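Local coordinates for Phosphoglucomutase/phosphomannomutase family protein (Burkholderia thailandensis, PDB 3UW2), which probably acts as a magnesium-dependent intramolecular phosphotransferase of the phosphohexose mutase family, moving a phosphoryl group within a sugar phosphate, at residues I302-K307 with N311-V316; E291-R296 with A342-E347; L270-K275 with A383-L388; D423-V426 with R432-Y435. All blocks are in the same frame, centred on the assembly; numbering follows the deposited sequence.

Contact 1 (I302-K307 with N311-V316)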
loop_
_atom_site.group_PDB
_atom_site.type_symbol
_atom_site.label_atom_id
_atom_site.label_comp_id
_atom_site.label_asym_id
_atom_site.label_seq_id
_atom_site.Cartn_x
_atom_site.Cartn_y
_atom_site.Cartn_z
ATOM N N ILE A 302 13.943 -8.993 -6.809
ATOM C CA ILE A 302 12.595 -8.922 -6.214
ATOM C C ILE A 302 12.786 -8.113 -4.956
ATOM O O ILE A 302 13.640 -8.466 -4.111
ATOM C CB ILE A 302 12.073 -10.333 -5.833
ATOM C CG1 ILE A 302 12.055 -11.275 -7.064
ATOM C CG2 ILE A 302 10.706 -10.244 -5.082
ATOM C CD1 ILE A 302 11.113 -10.863 -8.194
ATOM N N ILE A 303 12.084 -6.998 -4.858
ATOM C CA ILE A 303 12.245 -6.065 -3.728
ATOM C C ILE A 303 11.219 -6.329 -2.608
ATOM O O ILE A 303 10.042 -6.494 -2.877
ATOM C CB ILE A 303 12.115 -4.592 -4.208
ATOM C CG1 ILE A 303 13.196 -4.297 -5.302
ATOM C CG2 ILE A 303 12.283 -3.624 -2.987
ATOM C CD1 ILE A 303 12.910 -3.045 -6.192
ATOM N N TYR A 304 11.662 -6.343 -1.353
ATOM C CA TYR A 304 10.718 -6.383 -0.275
ATOM C C TYR A 304 11.331 -5.613 0.909
ATOM O O TYR A 304 12.505 -5.241 0.858
ATOM C CB TYR A 304 10.436 -7.835 0.113
ATOM C CG TYR A 304 11.699 -8.652 0.397
ATOM C CD1 TYR A 304 12.198 -8.794 1.714
ATOM C CD2 TYR A 304 12.374 -9.297 -0.635
ATOM C CE1 TYR A 304 13.323 -9.556 1.980
ATOM C CE2 TYR A 304 13.501 -10.079 -0.384
ATOM C CZ TYR A 304 13.965 -10.208 0.923
ATOM O OH TYR A 304 15.083 -10.995 1.178
ATOM N N ASP A 305 10.579 -5.416 1.990
ATOM C CA ASP A 305 11.053 -4.523 3.051
ATOM C C ASP A 305 11.576 -5.338 4.243
ATOM O O ASP A 305 11.382 -6.555 4.322
ATOM C CB ASP A 305 9.934 -3.516 3.396
ATOM C CG ASP A 305 8.757 -4.157 4.202
ATOM O OD1 ASP A 305 8.186 -5.200 3.777
ATOM O OD2 ASP A 305 8.425 -3.601 5.287
ATOM N N VAL A 306 12.294 -4.692 5.156
ATOM C CA VAL A 306 12.839 -5.349 6.323
ATOM C C VAL A 306 11.866 -5.993 7.333
ATOM O O VAL A 306 12.310 -6.612 8.321
ATOM C CB VAL A 306 13.649 -4.342 7.115
ATOM C CG1 VAL A 306 14.992 -4.052 6.386
ATOM C CG2 VAL A 306 12.775 -3.118 7.424
ATOM N N LYS A 307 10.578 -5.775 7.191
ATOM C CA LYS A 307 9.608 -6.532 8.013
ATOM C C LYS A 307 9.269 -7.952 7.500
ATOM O O LYS A 307 8.503 -8.648 8.146
ATOM C CB LYS A 307 8.285 -5.768 8.100
ATOM C CG LYS A 307 8.390 -4.481 8.928
ATOM C CD LYS A 307 7.111 -3.634 8.876
ATOM C CE LYS A 307 7.270 -2.437 9.826
ATOM N NZ LYS A 307 5.997 -1.689 10.046
ATOM N N ASN A 311 12.358 -16.114 5.179
ATOM C CA ASN A 311 12.213 -17.111 4.081
ATOM C C ASN A 311 12.271 -16.557 2.668
ATOM O O ASN A 311 12.526 -17.280 1.720
ATOM C CB ASN A 311 10.905 -17.914 4.240
ATOM C CG ASN A 311 10.921 -18.808 5.451
ATOM O OD1 ASN A 311 11.956 -19.373 5.803
ATOM N ND2 ASN A 311 9.757 -18.971 6.078
ATOM N N LEU A 312 12.013 -15.275 2.510
ATOM C CA LEU A 312 12.028 -14.708 1.172
ATOM C C LEU A 312 13.378 -14.741 0.430
ATOM O O LEU A 312 13.422 -15.064 -0.759
ATOM C CB LEU A 312 11.458 -13.250 1.209
ATOM C CG LEU A 312 10.017 -13.085 0.757
ATOM C CD1 LEU A 312 9.374 -11.774 1.267
ATOM C CD2 LEU A 312 10.022 -13.085 -0.778
ATOM N N ALA A 313 14.455 -14.390 1.108
ATOM C CA ALA A 313 15.777 -14.367 0.467
ATOM C C ALA A 313 16.068 -15.716 -0.223
ATOM O O ALA A 313 16.413 -15.750 -1.415
ATOM C CB ALA A 313 16.879 -14.057 1.493
ATOM N N ARG A 314 15.954 -16.808 0.553
ATOM C CA ARG A 314 16.263 -18.148 0.072
ATOM C C ARG A 314 15.290 -18.564 -1.057
ATOM O O ARG A 314 15.691 -19.066 -2.128
ATOM C CB ARG A 314 16.180 -19.147 1.232
ATOM C CG ARG A 314 16.466 -20.581 0.772
ATOM C CD ARG A 314 16.205 -21.631 1.864
ATOM N NE ARG A 314 17.419 -21.721 2.657
ATOM C CZ ARG A 314 18.560 -22.294 2.247
ATOM N NH1 ARG A 314 18.644 -22.872 1.054
ATOM N NH2 ARG A 314 19.625 -22.305 3.036
ATOM N N TRP A 315 14.009 -18.298 -0.832
ATOM C CA TRP A 315 13.000 -18.585 -1.835
ATOM C C TRP A 315 13.335 -17.910 -3.149
ATOM O O TRP A 315 13.342 -18.567 -4.238
ATOM C CB TRP A 315 11.667 -18.125 -1.298
ATOM C CG TRP A 315 10.559 -18.313 -2.275
ATOM C CD1 TRP A 315 10.143 -17.420 -3.243
ATOM C CD2 TRP A 315 9.683 -19.501 -2.437
ATOM N NE1 TRP A 315 9.112 -17.953 -3.966
ATOM C CE2 TRP A 315 8.766 -19.176 -3.519
ATOM C CE3 TRP A 315 9.560 -20.734 -1.790
ATOM C CZ2 TRP A 315 7.785 -20.062 -3.944
ATOM C CZ3 TRP A 315 8.542 -21.627 -2.214
ATOM C CH2 TRP A 315 7.690 -21.298 -3.281
ATOM N N VAL A 316 13.623 -16.612 -3.083
ATOM C CA VAL A 316 13.873 -15.859 -4.325
ATOM C C VAL A 316 15.124 -16.412 -5.037
ATOM O O VAL A 316 15.092 -16.613 -6.260
ATOM C CB VAL A 316 14.043 -14.333 -4.098
ATOM C CG1 VAL A 316 14.701 -13.651 -5.325
ATOM C CG2 VAL A 316 12.677 -13.698 -3.738
HETATM O O HOH W 1 14.343 -12.742 3.676
#
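A buried apolar strand-to-helix contact, with Tyr304 against Leu312 and Ile302 against Val316, joins strand 301-305 to helix 311-318, the next helix in the chain, within the third alpha/beta/alpha domain. The axes of 302-305 and 311-316 run almost exactly antiparallel (175°), 10.4 Å apart at closest approach. The alternate residues Ile302 and Tyr304 point toward the helix, which answers with Leu312 and Val316, one turn apart. With CG set between the backbone N and the carbonyl carbon (chi1 52°), Tyr304 sends its ring out toward the helix, head to tail alongside Leu312. Leu312 CB lies over one ring face in a CH-pi contact, 4.1 Å from the centroid and displaced toward the rim, while Leu312 CD1 reaches back to Tyr304 CG at 4.0 Å. At the other end, Ile302 CG1 meets Val316 CG1 at 4.0 Å, and Val316 CG2 comes equally near Ile302 CB. The phenol oxygen is tied to the helix through water: one molecule lies 3.1 Å from Tyr304 OH and accepts a bond of 3.1 Å from Ala313 N. Pro323 of strand 322-326 touches both Tyr304 and Val316, and Leu286 of helix 282-296 also packs on the ring. Strand 301-305, helix 311-318 and strand 322-326 form a beta-alpha-beta unit with parallel strands, and this contact packs its crossover helix on its first strand.

Contact 2 (E291-R296 with A342-E347)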
loop_
_atom_site.group_PDB
_atom_site.type_symbol
_atom_site.label_atom_id
_atom_site.label_comp_id
_atom_site.label_asym_id
_atom_site.label_seq_id
_atom_site.Cartn_x
_atom_site.Cartn_y
_atom_site.Cartn_z
ATOM N N GLU A 291 7.779 -16.363 -7.635
ATOM C CA GLU A 291 8.019 -17.588 -8.356
ATOM C C GLU A 291 7.494 -17.474 -9.792
ATOM O O GLU A 291 8.205 -17.786 -10.752
ATOM C CB GLU A 291 7.410 -18.776 -7.610
ATOM C CG GLU A 291 7.273 -20.068 -8.424
ATOM C CD GLU A 291 6.738 -21.225 -7.555
ATOM O OE1 GLU A 291 5.788 -21.020 -6.741
ATOM O OE2 GLU A 291 7.293 -22.335 -7.682
ATOM N N GLU A 292 6.263 -17.057 -9.951
ATOM C CA GLU A 292 5.693 -16.954 -11.300
ATOM C C GLU A 292 6.444 -15.874 -12.167
ATOM O O GLU A 292 6.801 -16.113 -13.331
ATOM C CB GLU A 292 4.199 -16.627 -11.180
ATOM C CG GLU A 292 3.436 -16.776 -12.495
ATOM C CD GLU A 292 3.778 -15.710 -13.527
ATOM O OE1 GLU A 292 3.996 -14.542 -13.132
ATOM O OE2 GLU A 292 3.862 -16.046 -14.743
ATOM N N VAL A 293 6.718 -14.702 -11.576
ATOM C CA VAL A 293 7.430 -13.631 -12.303
ATOM C C VAL A 293 8.825 -14.087 -12.708
ATOM O O VAL A 293 9.234 -13.891 -13.841
ATOM C CB VAL A 293 7.445 -12.329 -11.454
ATOM C CG1 VAL A 293 8.435 -11.242 -11.936
ATOM C CG2 VAL A 293 6.037 -11.797 -11.322
ATOM N N LEU A 294 9.560 -14.698 -11.777
ATOM C CA LEU A 294 10.914 -15.123 -12.087
ATOM C C LEU A 294 10.991 -16.231 -13.162
ATOM O O LEU A 294 11.980 -16.329 -13.927
ATOM C CB LEU A 294 11.641 -15.556 -10.807
ATOM C CG LEU A 294 11.968 -14.352 -9.907
ATOM C CD1 LEU A 294 12.368 -14.980 -8.549
ATOM C CD2 LEU A 294 13.126 -13.517 -10.528
ATOM N N SER A 295 9.932 -17.028 -13.259
ATOM C CA SER A 295 9.846 -18.039 -14.271
ATOM C C SER A 295 9.887 -17.388 -15.630
ATOM O O SER A 295 10.398 -17.984 -16.515
ATOM C CB SER A 295 8.541 -18.863 -14.096
ATOM O OG SER A 295 7.479 -18.247 -14.802
ATOM N N ARG A 296 9.432 -16.135 -15.788
ATOM C CA ARG A 296 9.534 -15.387 -17.067
ATOM C C ARG A 296 10.653 -14.319 -17.122
ATOM O O ARG A 296 10.851 -13.702 -18.156
ATOM C CB ARG A 296 8.163 -14.736 -17.483
ATOM C CG ARG A 296 7.035 -15.791 -17.761
ATOM C CD ARG A 296 5.620 -15.181 -17.939
ATOM N NE ARG A 296 5.116 -14.583 -16.693
ATOM C CZ ARG A 296 5.207 -13.293 -16.353
ATOM N NH1 ARG A 296 5.782 -12.408 -17.179
ATOM N NH2 ARG A 296 4.753 -12.895 -15.177
ATOM N N ALA A 342 13.350 -3.274 -11.333
ATOM C CA ALA A 342 12.868 -4.612 -10.956
ATOM C C ALA A 342 11.434 -4.948 -11.389
ATOM O O ALA A 342 10.638 -4.083 -11.540
ATOM C CB ALA A 342 13.055 -4.866 -9.469
ATOM N N PRO A 343 11.131 -6.231 -11.649
ATOM C CA PRO A 343 9.783 -6.519 -12.122
ATOM C C PRO A 343 8.703 -6.541 -11.008
ATOM O O PRO A 343 7.532 -6.443 -11.340
ATOM C CB PRO A 343 9.935 -7.883 -12.830
ATOM C CG PRO A 343 10.968 -8.569 -11.935
ATOM C CD PRO A 343 11.993 -7.430 -11.719
ATOM N N LEU A 344 9.076 -6.648 -9.721
ATOM C CA LEU A 344 8.088 -6.891 -8.649
ATOM C C LEU A 344 8.666 -6.435 -7.284
ATOM O O LEU A 344 9.883 -6.641 -7.050
ATOM C CB LEU A 344 7.892 -8.421 -8.499
ATOM C CG LEU A 344 6.886 -8.936 -7.472
ATOM C CD1 LEU A 344 5.451 -8.441 -7.801
ATOM C CD2 LEU A 344 6.966 -10.491 -7.438
ATOM N N ALA A 345 7.834 -5.813 -6.440
ATOM C CA ALA A 345 8.185 -5.519 -4.980
ATOM C C ALA A 345 6.960 -5.779 -4.138
ATOM O O ALA A 345 5.857 -5.734 -4.651
ATOM C CB ALA A 345 8.605 -4.093 -4.791
ATOM N N GLY A 346 7.130 -6.011 -2.839
ATOM C CA GLY A 346 5.962 -6.084 -1.980
ATOM C C GLY A 346 6.439 -5.717 -0.581
ATOM O O GLY A 346 7.644 -5.818 -0.302
ATOM N N GLU A 347 5.529 -5.232 0.268
ATOM C CA GLU A 347 5.865 -4.959 1.653
ATOM C C GLU A 347 4.930 -5.690 2.566
ATOM O O GLU A 347 3.801 -6.011 2.190
ATOM C CB GLU A 347 5.682 -3.509 1.974
ATOM C CG GLU A 347 6.239 -2.504 1.001
ATOM C CD GLU A 347 5.633 -1.158 1.353
ATOM O OE1 GLU A 347 4.541 -0.852 0.839
ATOM O OE2 GLU A 347 6.208 -0.453 2.207
#
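Pro343, just ahead of strand 344-346, presses its ring against Val293 on the last turns of helix 282-296. Pro343 CG lies 3.7 Å from Val293 CG1 and Pro343 CB 3.8 Å from the same methyl, so a single valine branch rests on the CB-CG edge of the pyrrolidine. The next residue, Leu344, also points toward the helix and takes the other branch: its CD2 stands 4.2 Å from Val293 CG2, a looser touch. With CG1 anti to the backbone N (chi1 166°), Val293 spreads its two methyls over these consecutive residues. Farther along, the strand leaves the helix; Ala345 turns to helix 330-340, and Gly346 continues the backbone pairing with Ile303. On the helix, Arg296 grips Glu292 side-on, NE to OE2 and NH2 to OE1, both at 2.7 Å; each oxygen uses its syn lone pair, and both lie close to the guanidinium plane. Arg296 NH2 has a second carboxylate partner in Asp356, which should help fix the guanidinium. Ser295 OG adds a bond to Glu292 O. Hydrophobic packing of the C-terminal part of helix 282-296 on an inner strand and the residue leading into it is characteristic of the layered alpha/beta/alpha architecture of domain III.

Contact 3 (L270-K275 with A383-L388)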
loop_
_atom_site.group_PDB
_atom_site.type_symbol
_atom_site.label_atom_id
_atom_site.label_comp_id
_atom_site.label_asym_id
_atom_site.label_seq_id
_atom_site.Cartn_x
_atom_site.Cartn_y
_atom_site.Cartn_z
ATOM N N LEU A 270 -4.586 -5.534 -0.572
ATOM C CA LEU A 270 -5.410 -6.758 -0.601
ATOM C C LEU A 270 -5.029 -7.688 0.573
ATOM O O LEU A 270 -3.825 -8.002 0.768
ATOM C CB LEU A 270 -5.182 -7.517 -1.931
ATOM C CG LEU A 270 -5.806 -8.924 -2.075
ATOM C CD1 LEU A 270 -7.285 -8.828 -2.299
ATOM C CD2 LEU A 270 -5.142 -9.662 -3.240
ATOM N N GLY A 271 -6.064 -8.096 1.322
ATOM C CA GLY A 271 -5.983 -9.207 2.310
ATOM C C GLY A 271 -6.523 -10.495 1.698
ATOM O O GLY A 271 -7.517 -10.449 0.956
ATOM N N VAL A 272 -5.905 -11.644 2.027
ATOM C CA VAL A 272 -6.190 -12.947 1.397
ATOM C C VAL A 272 -6.373 -13.938 2.511
ATOM O O VAL A 272 -5.507 -14.083 3.389
ATOM C CB VAL A 272 -4.998 -13.445 0.485
ATOM C CG1 VAL A 272 -5.258 -14.867 -0.049
ATOM C CG2 VAL A 272 -4.727 -12.469 -0.659
ATOM N N VAL A 273 -7.516 -14.620 2.469
ATOM C CA VAL A 273 -7.907 -15.641 3.454
ATOM C C VAL A 273 -8.201 -16.967 2.715
ATOM O O VAL A 273 -8.910 -16.988 1.699
ATOM C CB VAL A 273 -9.216 -15.210 4.240
ATOM C CG1 VAL A 273 -9.627 -16.233 5.311
ATOM C CG2 VAL A 273 -9.029 -13.858 4.919
ATOM N N THR A 274 -7.681 -18.064 3.241
ATOM C CA THR A 274 -8.008 -19.368 2.710
ATOM C C THR A 274 -9.393 -19.889 3.166
ATOM O O THR A 274 -10.030 -19.331 4.062
ATOM C CB THR A 274 -6.945 -20.434 3.090
ATOM O OG1 THR A 274 -6.974 -20.625 4.506
ATOM C CG2 THR A 274 -5.535 -19.946 2.640
ATOM N N LYS A 275 -9.816 -20.977 2.526
ATOM C CA LYS A 275 -11.066 -21.643 2.758
ATOM C C LYS A 275 -11.165 -22.030 4.245
ATOM O O LYS A 275 -12.224 -21.828 4.896
ATOM C CB LYS A 275 -11.090 -22.932 1.887
ATOM C CG LYS A 275 -12.352 -23.822 2.013
ATOM C CD LYS A 275 -13.604 -23.135 1.418
ATOM C CE LYS A 275 -14.861 -24.023 1.619
ATOM N NZ LYS A 275 -16.044 -23.147 1.305
ATOM N N ALA A 383 -4.689 -25.127 -0.420
ATOM C CA ALA A 383 -3.515 -26.020 -0.183
ATOM C C ALA A 383 -2.241 -25.345 -0.751
ATOM O O ALA A 383 -1.200 -25.305 -0.085
ATOM C CB ALA A 383 -3.737 -27.430 -0.760
ATOM N N LEU A 384 -2.345 -24.773 -1.956
ATOM C CA LEU A 384 -1.241 -24.007 -2.576
ATOM C C LEU A 384 -0.794 -22.861 -1.680
ATOM O O LEU A 384 0.387 -22.709 -1.408
ATOM C CB LEU A 384 -1.626 -23.489 -3.962
ATOM C CG LEU A 384 -0.542 -22.792 -4.823
ATOM C CD1 LEU A 384 0.611 -23.728 -5.192
ATOM C CD2 LEU A 384 -1.106 -22.170 -6.080
ATOM N N LEU A 385 -1.731 -22.081 -1.154
ATOM C CA LEU A 385 -1.345 -20.961 -0.279
ATOM C C LEU A 385 -0.808 -21.441 1.067
ATOM O O LEU A 385 0.241 -20.981 1.510
ATOM C CB LEU A 385 -2.545 -20.035 -0.009
ATOM C CG LEU A 385 -3.009 -19.228 -1.255
ATOM C CD1 LEU A 385 -4.406 -18.703 -0.985
ATOM C CD2 LEU A 385 -2.079 -18.067 -1.554
ATOM N N ASN A 386 -1.509 -22.367 1.708
ATOM C CA ASN A 386 -1.051 -22.869 3.013
ATOM C C ASN A 386 0.320 -23.521 2.963
ATOM O O ASN A 386 1.019 -23.561 3.969
ATOM C CB ASN A 386 -2.076 -23.800 3.704
ATOM C CG ASN A 386 -3.314 -23.016 4.204
ATOM O OD1 ASN A 386 -3.177 -21.933 4.804
ATOM N ND2 ASN A 386 -4.519 -23.547 3.941
ATOM N N GLY A 387 0.681 -24.073 1.819
ATOM C CA GLY A 387 1.923 -24.798 1.743
ATOM C C GLY A 387 3.120 -23.886 1.443
ATOM O O GLY A 387 4.230 -24.369 1.450
ATOM N N LEU A 388 2.889 -22.589 1.181
ATOM C CA LEU A 388 3.991 -21.605 1.120
ATOM C C LEU A 388 4.816 -21.690 2.392
ATOM O O LEU A 388 4.296 -22.094 3.398
ATOM C CB LEU A 388 3.437 -20.198 0.880
ATOM C CG LEU A 388 2.942 -19.985 -0.585
ATOM C CD1 LEU A 388 1.988 -18.823 -0.626
ATOM C CD2 LEU A 388 4.123 -19.694 -1.466
#
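Apolar contacts come first: Leu385 of helix 381-386 reaches Val272 and Thr274, two residues pointing the same way from segment 270-275. Leu385 CD1 serves both, 4.0 Å from Val272 CG1 and 4.0 Å from Thr274 CG2, and the leucine lies roughly perpendicular to the valine. Thr274 CG2 is also 4.0 Å from Leu385 CB; its place anti to the carbonyl carbon turns this methyl toward the helix and leaves OG1 for other partners. The second kind of meeting is between methyl and amide: Thr274 CG2 is 3.8 Å from Asn386 OD1 and 4.0 Å from Asn386 ND2, the two side chains reaching toward one another. Thr274 and Asn386 make no direct hydrogen bond. Instead, Asn386 ND2 and Thr274 OG1 both bond to Asp276 OD1, a shared carboxylate oxygen that joins them, and OG1 has a further partner in Gln278 N. Lys275 N hydrogen-bonds Ser382 OG of the same helix. Around this junction of domains II and III, Ile280 touches Thr274, Leu385 and Asn386, while helix 364-375 contributes Leu371 against Val272 and Leu375 against Leu385. Strand 270-273 is outermost in its sheet within the chain, with helix 246-254 packing on Val273 and Leu385 also touching Ile259 of the adjoining strand 259-263.

Contact 4 (D423-V426 with R432-Y435)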
loop_
_atom_site.group_PDB
_atom_site.type_symbol
_atom_site.label_atom_id
_atom_site.label_comp_id
_atom_site.label_asym_id
_atom_site.label_seq_id
_atom_site.Cartn_x
_atom_site.Cartn_y
_atom_site.Cartn_z
ATOM N N ASP A 423 24.034 -13.788 12.833
ATOM C CA ASP A 423 24.882 -13.880 11.642
ATOM C C ASP A 423 25.287 -12.479 11.115
ATOM O O ASP A 423 26.448 -12.249 10.726
ATOM C CB ASP A 423 24.176 -14.632 10.509
ATOM C CG ASP A 423 23.953 -16.097 10.801
ATOM O OD1 ASP A 423 24.807 -16.777 11.421
ATOM O OD2 ASP A 423 22.910 -16.589 10.346
ATOM N N GLU A 424 24.319 -11.566 11.047
ATOM C CA GLU A 424 24.605 -10.160 10.739
ATOM C C GLU A 424 23.569 -9.254 11.355
ATOM O O GLU A 424 22.449 -9.695 11.675
ATOM C CB GLU A 424 24.678 -9.888 9.249
ATOM C CG GLU A 424 23.814 -10.766 8.388
ATOM C CD GLU A 424 23.686 -10.199 6.988
ATOM O OE1 GLU A 424 24.313 -9.144 6.697
ATOM O OE2 GLU A 424 22.950 -10.802 6.175
ATOM N N VAL A 425 23.971 -8.006 11.589
ATOM C CA VAL A 425 23.052 -6.974 11.991
ATOM C C VAL A 425 22.884 -6.151 10.734
ATOM O O VAL A 425 23.846 -5.519 10.237
ATOM C CB VAL A 425 23.586 -6.084 13.113
ATOM C CG1 VAL A 425 22.650 -4.890 13.320
ATOM C CG2 VAL A 425 23.705 -6.894 14.411
ATOM N N VAL A 426 21.684 -6.174 10.182
ATOM C CA VAL A 426 21.424 -5.383 8.974
ATOM C C VAL A 426 20.887 -3.966 9.330
ATOM O O VAL A 426 19.950 -3.859 10.137
ATOM C CB VAL A 426 20.407 -6.110 8.118
ATOM C CG1 VAL A 426 20.112 -5.285 6.866
ATOM C CG2 VAL A 426 20.904 -7.492 7.723
ATOM N N ARG A 432 17.898 -4.764 11.785
ATOM C CA ARG A 432 17.380 -6.092 11.534
ATOM C C ARG A 432 18.475 -7.096 11.915
ATOM O O ARG A 432 19.516 -7.197 11.245
ATOM C CB ARG A 432 16.943 -6.246 10.062
ATOM C CG ARG A 432 16.617 -7.719 9.806
ATOM C CD ARG A 432 15.770 -7.873 8.577
ATOM N NE ARG A 432 15.677 -9.252 8.134
ATOM C CZ ARG A 432 14.543 -9.803 7.763
ATOM N NH1 ARG A 432 13.424 -9.083 7.771
ATOM N NH2 ARG A 432 14.524 -11.068 7.339
ATOM N N VAL A 433 18.301 -7.791 13.034
ATOM C CA VAL A 433 19.258 -8.748 13.426
ATOM C C VAL A 433 18.909 -10.164 12.921
ATOM O O VAL A 433 17.849 -10.710 13.239
ATOM C CB VAL A 433 19.441 -8.727 14.969
ATOM C CG1 VAL A 433 20.520 -9.715 15.396
ATOM C CG2 VAL A 433 19.803 -7.297 15.418
ATOM N N GLU A 434 19.825 -10.761 12.175
ATOM C CA GLU A 434 19.552 -12.032 11.534
ATOM C C GLU A 434 20.287 -13.158 12.249
ATOM O O GLU A 434 21.519 -13.114 12.409
ATOM C CB GLU A 434 20.003 -11.970 10.091
ATOM C CG GLU A 434 19.493 -10.744 9.383
ATOM C CD GLU A 434 18.501 -11.093 8.315
ATOM O OE1 GLU A 434 17.850 -12.166 8.453
ATOM O OE2 GLU A 434 18.369 -10.308 7.338
ATOM N N TYR A 435 19.533 -14.174 12.675
ATOM C CA TYR A 435 20.130 -15.338 13.353
ATOM C C TYR A 435 20.013 -16.544 12.452
ATOM O O TYR A 435 19.252 -16.519 11.490
ATOM C CB TYR A 435 19.391 -15.638 14.641
ATOM C CG TYR A 435 19.379 -14.527 15.691
ATOM C CD1 TYR A 435 20.167 -14.626 16.830
ATOM C CD2 TYR A 435 18.541 -13.401 15.569
ATOM C CE1 TYR A 435 20.124 -13.641 17.819
ATOM C CE2 TYR A 435 18.517 -12.401 16.553
ATOM C CZ TYR A 435 19.311 -12.532 17.673
ATOM O OH TYR A 435 19.300 -11.556 18.667
#
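Four firm backbone hydrogen bonds join segment 423-426 to 432-435, pairing strands 424-426 and 432-435 antiparallel. Val426 and Arg432 form a hydrogen-bonded pair, Val426 N to Arg432 O at 2.6 Å and Arg432 N to Val426 O at 2.8 Å. Val425 and Val433 are the non-hydrogen-bonded pair, their CG2 methyls 4.0 Å apart. Next, Glu434 N gives a nearly straight bond of 2.9 Å (173°) to Glu424 O. Glu434 O takes Asp423 N at 2.6 Å and, weakly, Glu424 N, so two residues face one: a classic beta bulge. On the face shared by Glu424, Val426, Arg432 and Glu434, the Glu434 chain bends at chi2 (-113°) and brings OE2 to 3.8 Å from Val426 CG2. There Arg432 NE bonds to Glu434 OE2 at 3.0 Å, meeting it from above the carboxylate plane. The extended arginine carries its NH1 on to the carbonyls of Val306 and Cys308, and its guanidinium makes a cation-pi contact with Phe439. Tyr435 goes to helix 460-477, where Tyr435 OH hydrogen-bonds Asp469 OD2. The Arg432 charge probably offsets the like charges of Glu434 and Glu424, whose OE2 atoms are 4.8 Å apart, while one arginine ties this hairpin to domain III.

Contacts 1 and 2 share a sheet: strands 301-305 and 344-346 are parallel neighbours, joined by Ile303 N to Leu344 O at 3.1 Å and Gly346 N to Ile303 O at 3.0 Å, with centres about 11 Å apart. Along the chain both are nested within the loop closed by contact 3, whose centre lies about 18 Å from each and which links domains II and III. Contact 4, in the C-terminal domain, meets contact 1 directly through Arg432; their centres are about 14 Å apart, against about 29 Å between contacts 3 and 4. All four lie away from the zinc site of Asp264, Asp266 and Asp268, although strand 270-273 of contact 3 follows that loop directly.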